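Local atomic coordinates of esterase (Alcaligenes sp., PDB entry 1QLW), a protein that hydrolyses carboxylic esters, probably by the serine-based chemistry usual for enzymes of the alpha/beta-hydrolase fold. Residues P185-L190 and A216-K221; L202-H205 and Y211-Q214; T112-I117 and P174-S179; L33-K38 and A119-K124; L291-N296 and D303-Q308. All coordinates share one frame; numbering follows the deposited sequence.

Interaction 1: residues P185-L190 and A216-K221; sequences PTVANL and AAMNPK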
# COMPACT_ATOMS: atom_id res chain seq x y z
N PRO A 185 -14.66 2.20 9.64
CA PRO A 185 -15.11 1.22 8.64
C PRO A 185 -14.28 -0.04 8.58
O PRO A 185 -14.77 -1.12 8.17
CB PRO A 185 -15.09 1.99 7.32
CG PRO A 185 -15.38 3.40 7.74
CD PRO A 185 -14.58 3.54 9.02
N THR A 186 -13.01 0.00 9.03
CA THR A 186 -12.20 -1.21 9.10
C THR A 186 -12.88 -2.28 9.94
O THR A 186 -12.73 -3.47 9.67
CB THR A 186 -10.81 -0.87 9.68
OG1 THR A 186 -10.17 0.13 8.89
CG2 THR A 186 -9.92 -2.08 9.74
N VAL A 187 -13.57 -1.88 11.01
CA VAL A 187 -14.20 -2.85 11.91
C VAL A 187 -15.18 -3.76 11.21
O VAL A 187 -15.09 -4.99 11.33
CB VAL A 187 -14.86 -2.07 13.07
CG1 VAL A 187 -15.75 -2.99 13.90
CG2 VAL A 187 -13.78 -1.43 13.94
N ALA A 188 -16.13 -3.19 10.44
CA ALA A 188 -17.06 -4.03 9.71
C ALA A 188 -16.34 -4.86 8.65
O ALA A 188 -16.71 -6.00 8.38
CB ALA A 188 -18.12 -3.18 9.04
N ASN A 189 -15.32 -4.30 8.02
CA ASN A 189 -14.57 -5.04 7.01
C ASN A 189 -13.82 -6.22 7.62
O ASN A 189 -13.70 -7.26 6.97
CB ASN A 189 -13.63 -4.10 6.26
CG ASN A 189 -14.40 -3.17 5.34
OD1 ASN A 189 -15.44 -3.55 4.82
ND2 ASN A 189 -13.87 -1.98 5.16
N LEU A 190 -13.33 -6.08 8.86
CA LEU A 190 -12.68 -7.22 9.50
C LEU A 190 -13.69 -8.34 9.76
O LEU A 190 -13.30 -9.51 9.70
CB LEU A 190 -12.01 -6.80 10.81
CG LEU A 190 -10.77 -5.91 10.61
CD1 LEU A 190 -10.37 -5.30 11.95
CD2 LEU A 190 -9.62 -6.69 10.02
N ALA A 216 -15.85 -8.19 17.03
CA ALA A 216 -16.45 -9.34 17.69
C ALA A 216 -17.80 -9.01 18.31
O ALA A 216 -18.70 -9.85 18.30
CB ALA A 216 -15.49 -9.92 18.71
N ALA A 217 -17.93 -7.80 18.86
CA ALA A 217 -19.22 -7.39 19.42
C ALA A 217 -20.26 -7.27 18.31
O ALA A 217 -21.44 -7.60 18.51
CB ALA A 217 -19.08 -6.07 20.15
N MET A 218 -19.88 -6.79 17.13
CA MET A 218 -20.80 -6.67 16.01
C MET A 218 -21.24 -8.05 15.52
O MET A 218 -22.42 -8.31 15.27
CB MET A 218 -20.14 -5.86 14.91
CG MET A 218 -20.92 -5.63 13.64
SD MET A 218 -19.88 -4.98 12.30
CE MET A 218 -19.38 -3.44 13.04
N ASN A 219 -20.28 -8.96 15.40
CA ASN A 219 -20.54 -10.32 14.94
C ASN A 219 -19.34 -11.18 15.30
O ASN A 219 -18.24 -10.92 14.81
CB ASN A 219 -20.75 -10.29 13.42
CG ASN A 219 -21.22 -11.61 12.87
OD1 ASN A 219 -21.10 -12.64 13.56
ND2 ASN A 219 -21.80 -11.63 11.68
N PRO A 220 -19.48 -12.17 16.18
CA PRO A 220 -18.35 -12.98 16.59
C PRO A 220 -17.91 -14.00 15.55
O PRO A 220 -16.87 -14.65 15.73
CB PRO A 220 -18.85 -13.67 17.85
CG PRO A 220 -20.32 -13.78 17.63
CD PRO A 220 -20.73 -12.52 16.89
N LYS A 221 -18.68 -14.21 14.49
CA LYS A 221 -18.40 -15.26 13.53
C LYS A 221 -17.02 -15.13 12.89
O LYS A 221 -16.65 -14.09 12.37
CB LYS A 221 -19.47 -15.31 12.44
CG LYS A 221 -19.32 -16.44 11.44
CD LYS A 221 -20.54 -16.56 10.55
CE LYS A 221 -20.42 -17.77 9.64
NZ LYS A 221 -19.85 -18.94 10.36
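The backbones come nearest at A188, in the first turns of helix 185-197, and M218, at the C-terminal end of helix 211-218, where the CA atoms are 7.8 Å apart. M218 covers most of the gap, against V187 and A188. With CG anti to the backbone N (chi1 179°), its chain extends until the last torsion, chi3 -62°, bends CE onto V187. The sulfur settles on A188, with SD 3.9 Å from A188 CA and 4.1 Å from A188 CB. The terminal CE meets the CG1 branch of V187 at 3.8 Å, the two side chains crossing at a slant. All of this is apolar contact; the methionine lies near the surface, while V187 is buried. The other branch of V187, CG2, packs on Y211 and Q214 of helix 211-218, and the carbonyl O of V187 accepts a hydrogen bond from T215 OG1. Just past M218 the chain leaves helical geometry at N219, whose OD1 takes the backbone N-H of K221 at 3.0 Å (165° at the hydrogen). This Asx turn follows the helix, before strand 223-229. Helix 185-197 leads into strand 200-205 and helix 211-218 follows it, and such side-by-side packing of helices flanking the central sheet is characteristic of the alpha/beta-hydrolase fold.

Interaction 2: residues L202-H205 and Y211-Q214; sequences LLSH and YPFQ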
# COMPACT_ATOMS: atom_id res chain seq x y z
N LEU A 202 -7.17 -12.20 14.92
CA LEU A 202 -7.02 -10.78 14.63
C LEU A 202 -5.93 -10.21 15.52
O LEU A 202 -6.05 -10.31 16.74
CB LEU A 202 -8.33 -10.03 14.85
CG LEU A 202 -9.52 -10.47 14.00
CD1 LEU A 202 -10.77 -9.68 14.37
CD2 LEU A 202 -9.26 -10.38 12.51
N LEU A 203 -4.92 -9.59 14.93
CA LEU A 203 -3.80 -8.99 15.66
C LEU A 203 -3.74 -7.52 15.29
O LEU A 203 -3.53 -7.15 14.14
CB LEU A 203 -2.51 -9.73 15.34
CG LEU A 203 -1.32 -9.36 16.22
CD1 LEU A 203 -0.31 -10.50 16.25
CD2 LEU A 203 -0.69 -8.07 15.77
N SER A 204 -3.97 -6.67 16.29
CA SER A 204 -4.04 -5.22 16.10
C SER A 204 -3.02 -4.48 16.93
O SER A 204 -2.29 -5.05 17.75
CB SER A 204 -5.45 -4.72 16.38
OG SER A 204 -5.74 -4.94 17.74
N HIS A 205 -2.97 -3.16 16.74
CA HIS A 205 -1.94 -2.31 17.32
C HIS A 205 -2.45 -0.92 17.58
O HIS A 205 -2.94 -0.27 16.66
CB HIS A 205 -0.75 -2.22 16.33
CG HIS A 205 0.46 -1.50 16.83
ND1 HIS A 205 1.23 -0.73 15.98
CD2 HIS A 205 1.02 -1.46 18.06
CE1 HIS A 205 2.22 -0.25 16.74
NE2 HIS A 205 2.14 -0.68 17.99
N TYR A 211 -10.20 -2.29 17.55
CA TYR A 211 -10.98 -2.79 16.42
C TYR A 211 -11.45 -4.21 16.53
O TYR A 211 -12.64 -4.46 16.30
CB TYR A 211 -10.28 -2.59 15.07
CG TYR A 211 -10.03 -1.19 14.57
CD1 TYR A 211 -10.40 -0.02 15.23
CD2 TYR A 211 -9.41 -1.04 13.33
CE1 TYR A 211 -10.10 1.22 14.70
CE2 TYR A 211 -9.13 0.19 12.78
CZ TYR A 211 -9.48 1.33 13.47
OH TYR A 211 -9.21 2.60 12.99
N PRO A 212 -10.59 -5.18 16.82
CA PRO A 212 -11.06 -6.57 16.84
C PRO A 212 -12.16 -6.82 17.84
O PRO A 212 -13.02 -7.68 17.62
CB PRO A 212 -9.82 -7.40 17.15
CG PRO A 212 -8.68 -6.52 16.90
CD PRO A 212 -9.13 -5.09 17.00
N PHE A 213 -12.11 -6.11 18.96
CA PHE A 213 -13.14 -6.25 19.98
C PHE A 213 -14.46 -5.68 19.51
O PHE A 213 -15.53 -6.22 19.80
CB PHE A 213 -12.69 -5.56 21.27
CG PHE A 213 -11.38 -6.08 21.80
CD1 PHE A 213 -11.30 -7.31 22.42
CD2 PHE A 213 -10.22 -5.34 21.65
CE1 PHE A 213 -10.09 -7.78 22.91
CE2 PHE A 213 -9.02 -5.78 22.14
CZ PHE A 213 -8.95 -7.02 22.78
N GLN A 214 -14.41 -4.54 18.79
CA GLN A 214 -15.62 -3.99 18.19
C GLN A 214 -16.14 -4.92 17.10
O GLN A 214 -17.35 -5.08 16.94
CB GLN A 214 -15.33 -2.59 17.64
CG GLN A 214 -15.02 -1.61 18.75
CD GLN A 214 -14.58 -0.25 18.29
OE1 GLN A 214 -14.10 -0.09 17.17
NE2 GLN A 214 -14.70 0.76 19.14
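L202 and S204, two residues apart on strand 200-205, reach P212 through different first torsions. In L202 CG lies anti to the carbonyl carbon (chi1 -60°), which lays the CD1 branch alongside the proline. In S204 OG sits between the backbone N and the carbonyl carbon (chi1 64°), close over the far end of the same ring. P212 is therefore touched on successive atoms. Its CB meets L202 CD1 at 3.7 Å and L202 CB at 3.8 Å, the two side chains running past one another in opposite senses. Farther round the ring, P212 CG comes to 3.4 Å from S204 OG and P212 CD to 3.5 Å from the same oxygen. An alanine in place of P212 would probably open a gap beside S204, because the CG and CD atoms that cover its hydroxyl would be gone. I226 of strand 223-229 also packs on the proline, so this first turn of helix 211-218 is seated on two neighbouring strands of a beta-alpha-beta unit. The turn joining strand 200-205 to the helix is in the position of the family's nucleophile elbow, and probably corresponds to it. The chemistry is that of a buried carbon surface broken by one hydroxyl: the fit is one of van der Waals contact, and the serine's weak hydrogen bond goes to G209 O in the connecting turn.

Interaction 3: residues T112-I117 and P174-S179; sequences TDISAI and PDWLGS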
# COMPACT_ATOMS: atom_id res chain seq x y z
N THR A 112 -9.61 6.82 0.08
CA THR A 112 -10.31 7.93 0.70
C THR A 112 -11.24 8.58 -0.33
O THR A 112 -11.18 8.27 -1.50
CB THR A 112 -9.33 8.99 1.23
OG1 THR A 112 -8.51 9.44 0.13
CG2 THR A 112 -8.46 8.43 2.34
N ASP A 113 -12.09 9.50 0.12
CA ASP A 113 -12.92 10.34 -0.74
C ASP A 113 -12.34 11.76 -0.65
O ASP A 113 -12.29 12.32 0.45
CB ASP A 113 -14.37 10.37 -0.29
CG ASP A 113 -15.33 11.13 -1.19
OD1 ASP A 113 -14.91 11.63 -2.25
OD2 ASP A 113 -16.54 11.21 -0.85
N ILE A 114 -11.92 12.31 -1.78
CA ILE A 114 -11.36 13.65 -1.81
C ILE A 114 -12.38 14.71 -2.18
O ILE A 114 -12.05 15.89 -2.32
CB ILE A 114 -10.11 13.73 -2.69
CG1 ILE A 114 -10.29 13.18 -4.10
CG2 ILE A 114 -8.96 13.00 -1.96
CD1 ILE A 114 -11.29 13.91 -4.97
N SER A 115 -13.65 14.34 -2.27
CA SER A 115 -14.69 15.25 -2.75
C SER A 115 -14.77 16.53 -1.92
O SER A 115 -14.98 17.59 -2.51
CB SER A 115 -16.06 14.58 -2.73
OG SER A 115 -16.12 13.52 -3.64
N ALA A 116 -14.67 16.42 -0.59
CA ALA A 116 -14.83 17.63 0.22
C ALA A 116 -13.68 18.60 0.02
O ALA A 116 -13.87 19.82 0.11
CB ALA A 116 -15.01 17.27 1.68
N ILE A 117 -12.47 18.08 -0.21
CA ILE A 117 -11.34 18.97 -0.45
C ILE A 117 -11.58 19.74 -1.75
O ILE A 117 -11.46 20.97 -1.76
CB ILE A 117 -10.02 18.17 -0.49
CG1 ILE A 117 -9.77 17.49 0.85
CG2 ILE A 117 -8.87 19.11 -0.84
CD1 ILE A 117 -8.76 16.37 0.79
N PRO A 174 -0.05 10.40 6.61
CA PRO A 174 -1.22 11.06 7.17
C PRO A 174 -2.34 10.08 7.48
O PRO A 174 -2.53 9.07 6.82
CB PRO A 174 -1.64 12.04 6.08
CG PRO A 174 -0.38 12.32 5.35
CD PRO A 174 0.37 11.01 5.31
N ASP A 175 -3.12 10.47 8.48
CA ASP A 175 -4.17 9.63 9.04
C ASP A 175 -5.51 10.33 8.91
O ASP A 175 -5.67 11.47 9.35
CB ASP A 175 -3.81 9.34 10.50
CG ASP A 175 -4.55 8.18 11.07
OD1 ASP A 175 -5.75 8.04 10.77
OD2 ASP A 175 -3.92 7.41 11.84
N TRP A 176 -6.46 9.63 8.28
CA TRP A 176 -7.81 10.12 8.04
C TRP A 176 -8.81 9.59 9.05
O TRP A 176 -10.03 9.82 8.85
CB TRP A 176 -8.21 9.73 6.62
CG TRP A 176 -7.50 10.47 5.54
CD1 TRP A 176 -6.16 10.56 5.29
CD2 TRP A 176 -8.13 11.23 4.50
NE1 TRP A 176 -5.92 11.36 4.21
CE2 TRP A 176 -7.11 11.80 3.71
CE3 TRP A 176 -9.47 11.51 4.19
CZ2 TRP A 176 -7.40 12.59 2.59
CZ3 TRP A 176 -9.75 12.32 3.08
CH2 TRP A 176 -8.71 12.83 2.33
N LEU A 177 -8.39 9.02 10.16
CA LEU A 177 -9.31 8.44 11.14
C LEU A 177 -10.44 9.39 11.52
O LEU A 177 -11.62 9.00 11.59
CB LEU A 177 -8.54 8.09 12.43
CG LEU A 177 -9.35 7.31 13.46
CD1 LEU A 177 -9.36 5.83 13.14
CD2 LEU A 177 -8.86 7.57 14.87
N GLY A 178 -10.09 10.65 11.79
CA GLY A 178 -11.02 11.62 12.31
C GLY A 178 -12.07 12.07 11.33
O GLY A 178 -13.04 12.73 11.72
N SER A 179 -11.91 11.73 10.06
CA SER A 179 -12.83 12.08 9.00
C SER A 179 -13.72 10.91 8.60
O SER A 179 -14.47 11.03 7.63
CB SER A 179 -12.03 12.63 7.81
OG SER A 179 -11.52 11.51 7.14
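The methyl of T112 sits squarely over the face of the W176 indole, a CH-pi contact in which CG2 is 3.8 Å from the centroid of the six-membered ring and only 20° off its normal. The threonine achieves this by keeping CG2 anti to its carbonyl carbon, and its side chain crosses that of W176 at about a right angle. Nearer the outer end of the ring, I117 CD1 comes obliquely to W176 CH2 at 3.9 Å, and the carbonyl O of D113 lies 3.7 Å from W176 CZ3. Each backbone is held by its own local bonds. D113 OD1 accepts from S115 OG at 2.6 Å and from the backbone N of S115 at 3.0 Å, an Asx turn leading into helix 115-121. W176 O takes both OG and N of S179, and D175, which forms a second Asx turn to L177 N, is salt-bridged to R107. T112 and I114 also pack on P174 of the second subunit. The indole thus offers a broad apolar surface to groups of the 112-117 segment at the dimer interface, and the contact rests on dispersion and CH-pi attraction, with no polar bond between the segments.

Interaction 4: residues L33-K38 and A119-K124; sequences LSLSPK and AVKLGK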
# COMPACT_ATOMS: atom_id res chain seq x y z
N LEU A 33 -15.35 15.44 -8.08
CA LEU A 33 -14.25 14.50 -8.21
C LEU A 33 -13.03 15.07 -8.88
O LEU A 33 -11.94 14.48 -8.82
CB LEU A 33 -14.68 13.26 -9.00
CG LEU A 33 -15.75 12.39 -8.35
CD1 LEU A 33 -16.12 11.26 -9.30
CD2 LEU A 33 -15.30 11.86 -7.00
N SER A 34 -13.17 16.20 -9.57
CA SER A 34 -12.09 16.72 -10.40
C SER A 34 -12.24 18.23 -10.54
O SER A 34 -13.34 18.74 -10.54
CB SER A 34 -12.13 16.03 -11.75
OG SER A 34 -11.11 16.46 -12.61
N LEU A 35 -11.12 18.88 -10.75
CA LEU A 35 -11.02 20.28 -11.07
C LEU A 35 -10.66 20.50 -12.54
O LEU A 35 -10.50 21.65 -12.95
CB LEU A 35 -9.92 20.92 -10.21
CG LEU A 35 -9.75 20.48 -8.76
CD1 LEU A 35 -8.40 20.99 -8.25
CD2 LEU A 35 -10.93 20.96 -7.92
N SER A 36 -10.46 19.42 -13.30
CA SER A 36 -10.10 19.60 -14.71
C SER A 36 -10.92 18.68 -15.60
O SER A 36 -11.46 17.65 -15.20
CB SER A 36 -8.61 19.39 -14.98
OG SER A 36 -8.29 18.15 -15.58
N PRO A 37 -10.92 19.01 -16.90
CA PRO A 37 -11.65 18.24 -17.88
C PRO A 37 -11.09 16.87 -18.19
O PRO A 37 -11.79 16.07 -18.81
CB PRO A 37 -11.64 19.12 -19.12
CG PRO A 37 -10.43 19.98 -18.97
CD PRO A 37 -10.29 20.22 -17.49
N LYS A 38 -9.89 16.53 -17.71
CA LYS A 38 -9.33 15.21 -17.95
C LYS A 38 -10.13 14.13 -17.25
O LYS A 38 -9.97 12.94 -17.56
CB LYS A 38 -7.87 15.13 -17.53
CG LYS A 38 -6.82 15.72 -18.46
CD LYS A 38 -5.43 15.26 -18.03
CE LYS A 38 -5.25 13.76 -18.23
NZ LYS A 38 -3.86 13.32 -17.95
N ALA A 119 -14.44 20.36 -3.16
CA ALA A 119 -15.56 21.28 -3.02
C ALA A 119 -15.12 22.60 -2.46
O ALA A 119 -15.61 23.68 -2.85
CB ALA A 119 -16.66 20.68 -2.16
N VAL A 120 -14.21 22.59 -1.48
CA VAL A 120 -13.68 23.83 -0.92
C VAL A 120 -12.82 24.55 -1.94
O VAL A 120 -12.93 25.76 -2.12
CB VAL A 120 -12.93 23.53 0.39
CG1 VAL A 120 -12.33 24.80 0.97
CG2 VAL A 120 -13.85 22.86 1.39
N LYS A 121 -11.96 23.83 -2.67
CA LYS A 121 -11.12 24.46 -3.68
C LYS A 121 -11.96 25.15 -4.74
O LYS A 121 -11.56 26.19 -5.27
CB LYS A 121 -10.17 23.42 -4.28
CG LYS A 121 -9.04 24.10 -5.04
CD LYS A 121 -7.96 23.06 -5.29
CE LYS A 121 -6.91 23.60 -6.22
NZ LYS A 121 -6.16 24.73 -5.67
N LEU A 122 -13.10 24.56 -5.09
CA LEU A 122 -14.02 25.10 -6.07
C LEU A 122 -14.88 26.23 -5.55
O LEU A 122 -15.70 26.77 -6.30
CB LEU A 122 -14.90 23.95 -6.58
CG LEU A 122 -14.19 22.95 -7.50
CD1 LEU A 122 -15.01 21.67 -7.62
CD2 LEU A 122 -13.97 23.55 -8.88
N GLY A 123 -14.79 26.56 -4.27
CA GLY A 123 -15.57 27.63 -3.68
C GLY A 123 -17.02 27.26 -3.43
O GLY A 123 -17.83 28.16 -3.20
N LYS A 124 -17.32 25.97 -3.40
CA LYS A 124 -18.69 25.49 -3.19
C LYS A 124 -18.98 25.13 -1.75
O LYS A 124 -20.14 24.95 -1.39
CB LYS A 124 -18.94 24.29 -4.10
CG LYS A 124 -18.85 24.63 -5.58
CD LYS A 124 -19.24 23.46 -6.46
CE LYS A 124 -19.15 23.82 -7.93
NZ LYS A 124 -19.75 22.79 -8.81
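K121, whose aliphatic chain lies against L35, carries its ammonium across to the second subunit: NZ donates a hydrogen bond to the carbonyl O of L130 there and forms a long, weak ion pair with OD1 of D132 of that subunit. The charge therefore points away from the local contact, which is left to carbon. L35 forks over the end of helix 115-121. Its CD1 branch touches K121 CE and K121 CD, both at 3.6 Å, with the side chains crossing near a right angle. The other branch, CD2, turns to L122 and meets its CG at 3.8 Å. In L35 CG is anti to the carbonyl carbon, with chi1 (-38°) turned some 20° from the staggered value, and this places CD1 on K121 and CD2 on L122. The helix finishes in a Schellman motif: G123 N bonds to V120 O at 3.0 Å and K124 N to A119 O at 2.9 Å, with G123 at positive phi. On the loop side, S36 OG accepts the backbone N of K38 at 3.1 Å in an ST turn. Cutting L35 back to an alanine would probably open a gap where CD1 and CD2 stood against the K121 methylenes and L122. The contact is hydrocarbon at its centre, with the lysine's charge satisfied across the dimer interface, which L35 also borders through D132 of the second subunit.

Interaction 5: residues L291-N296 and D303-Q308; sequences LGVHGN and DRNNLQ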
# COMPACT_ATOMS: atom_id res chain seq x y z
N LEU A 291 8.31 -10.70 32.17
CA LEU A 291 8.86 -11.93 31.62
C LEU A 291 10.38 -11.82 31.47
O LEU A 291 11.02 -12.72 30.90
CB LEU A 291 8.23 -12.26 30.27
CG LEU A 291 6.72 -12.48 30.30
CD1 LEU A 291 6.21 -12.74 28.89
CD2 LEU A 291 6.32 -13.63 31.21
N GLY A 292 10.97 -10.75 31.96
CA GLY A 292 12.41 -10.54 31.84
C GLY A 292 12.80 -10.02 30.47
O GLY A 292 13.97 -10.14 30.08
N VAL A 293 11.89 -9.39 29.74
CA VAL A 293 12.15 -8.83 28.41
C VAL A 293 12.04 -7.33 28.58
O VAL A 293 10.96 -6.81 28.83
CB VAL A 293 11.17 -9.40 27.39
CG1 VAL A 293 11.42 -8.79 26.02
CG2 VAL A 293 11.26 -10.91 27.31
N HIS A 294 13.15 -6.61 28.40
CA HIS A 294 13.21 -5.20 28.72
C HIS A 294 13.48 -4.30 27.52
O HIS A 294 14.11 -4.73 26.55
CB HIS A 294 14.35 -4.98 29.74
CG HIS A 294 14.17 -5.79 30.98
ND1 HIS A 294 14.75 -7.01 31.25
CD2 HIS A 294 13.32 -5.57 32.01
CE1 HIS A 294 14.36 -7.44 32.45
NE2 HIS A 294 13.46 -6.60 32.92
N GLY A 295 13.02 -3.06 27.62
CA GLY A 295 13.34 -2.05 26.64
C GLY A 295 12.41 -1.96 25.45
O GLY A 295 12.66 -1.12 24.58
N ASN A 296 11.36 -2.76 25.33
CA ASN A 296 10.54 -2.69 24.14
C ASN A 296 9.79 -1.37 24.05
O ASN A 296 9.26 -0.86 25.02
CB ASN A 296 9.57 -3.86 24.04
CG ASN A 296 10.27 -5.11 23.57
OD1 ASN A 296 10.61 -5.98 24.37
ND2 ASN A 296 10.49 -5.17 22.25
N ASP A 303 11.21 -3.83 16.81
CA ASP A 303 12.31 -3.74 17.75
C ASP A 303 13.37 -4.79 17.46
O ASP A 303 13.16 -5.76 16.72
CB ASP A 303 11.76 -3.86 19.17
CG ASP A 303 11.16 -2.59 19.78
OD1 ASP A 303 11.29 -1.51 19.18
OD2 ASP A 303 10.56 -2.75 20.87
N ARG A 304 14.55 -4.63 18.06
CA ARG A 304 15.67 -5.53 17.81
C ARG A 304 15.39 -6.95 18.27
O ARG A 304 15.95 -7.90 17.73
CB ARG A 304 16.94 -4.96 18.43
CG ARG A 304 17.45 -3.72 17.72
CD ARG A 304 18.76 -3.21 18.32
NE ARG A 304 18.64 -2.82 19.71
CZ ARG A 304 18.98 -3.49 20.80
NH1 ARG A 304 19.52 -4.70 20.74
NH2 ARG A 304 18.78 -2.92 21.98
N ASN A 305 14.56 -7.12 19.30
CA ASN A 305 14.15 -8.42 19.80
C ASN A 305 12.73 -8.74 19.29
O ASN A 305 12.03 -9.53 19.92
CB ASN A 305 14.21 -8.47 21.33
CG ASN A 305 13.15 -7.59 21.94
OD1 ASN A 305 12.69 -6.62 21.33
ND2 ASN A 305 12.71 -7.90 23.15
N ASN A 306 12.37 -8.26 18.09
CA ASN A 306 11.02 -8.50 17.61
C ASN A 306 10.70 -9.97 17.45
O ASN A 306 9.50 -10.31 17.58
CB ASN A 306 10.73 -7.72 16.34
CG ASN A 306 11.48 -8.16 15.11
OD1 ASN A 306 12.58 -8.70 15.20
ND2 ASN A 306 10.89 -7.90 13.94
N LEU A 307 11.65 -10.84 17.15
CA LEU A 307 11.32 -12.26 16.98
C LEU A 307 11.14 -12.95 18.33
O LEU A 307 10.36 -13.91 18.42
CB LEU A 307 12.34 -12.97 16.10
CG LEU A 307 12.58 -12.31 14.74
CD1 LEU A 307 13.45 -13.20 13.87
CD2 LEU A 307 11.28 -11.99 14.02
N GLN A 308 11.82 -12.47 19.38
CA GLN A 308 11.58 -12.96 20.73
C GLN A 308 10.13 -12.64 21.13
O GLN A 308 9.42 -13.47 21.70
CB GLN A 308 12.54 -12.29 21.70
CG GLN A 308 12.39 -12.72 23.15
CD GLN A 308 13.30 -12.02 24.11
OE1 GLN A 308 13.75 -12.63 25.10
NE2 GLN A 308 13.59 -10.76 23.89
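N296 and N305 form a reciprocal amide pair, a buried polar contact in the alpha/beta-hydrolase fold that joins the loop after the last strand, 283-287, to the start of the C-terminal helix 306-319. The two amides come from opposite directions with their planes only 20° apart, and each donates to the other. N305 CG sits between the backbone N and the carbonyl carbon (chi1 69°), which turns the amide to N296. N305 ND2 reaches N296 OD1 at 3.1 Å in a nearly straight bond, 173° at the hydrogen, with the acceptor lying in the amide plane of N305. In return N296 ND2 gives a hydrogen to N305 OD1 at 2.8 Å, on a lone pair in the carbonyl plane, though this bond is less straight than its mate. N305 stands at the N-cap position, yet its side chain makes no capping bond; it is spent on the loop instead. Beside the pair, V293 CG1 lies 3.3 Å from N305 ND2, and the side chain of Q308 comes in from the opposite direction to meet the same valine. The pairing joins the two ends of loop 297-302, in the region that in this fold usually carries the catalytic histidine. D303, at the start of a type I turn to N306, bonds to the amide of N296: N296 ND2 reaches D303 OD2 at 2.8 Å on that oxygen's anti lone pair, while D303 OD1 binds S297 OG.

From the N terminus, the 33-38 loop waits until residues 119-124 to close interaction 4, and before that happens interaction 3 has opened at 112-117, so the two cross; both use helix 115-121, touch through L33, and face the second subunit. Interaction 3 closes at 174-179, bringing that outlying arm back to the main domain, where L177 touches Y211. Interaction 1 then opens at 185-190 with interaction 2 nested inside its loop: interaction 2 seats helix 211-218 on strand 200-205, and interaction 1 sets it beside helix 185-197. Interaction 5 follows in series, a short closure at the start of helix 306-319, its centre about 50 Å from that of interaction 4.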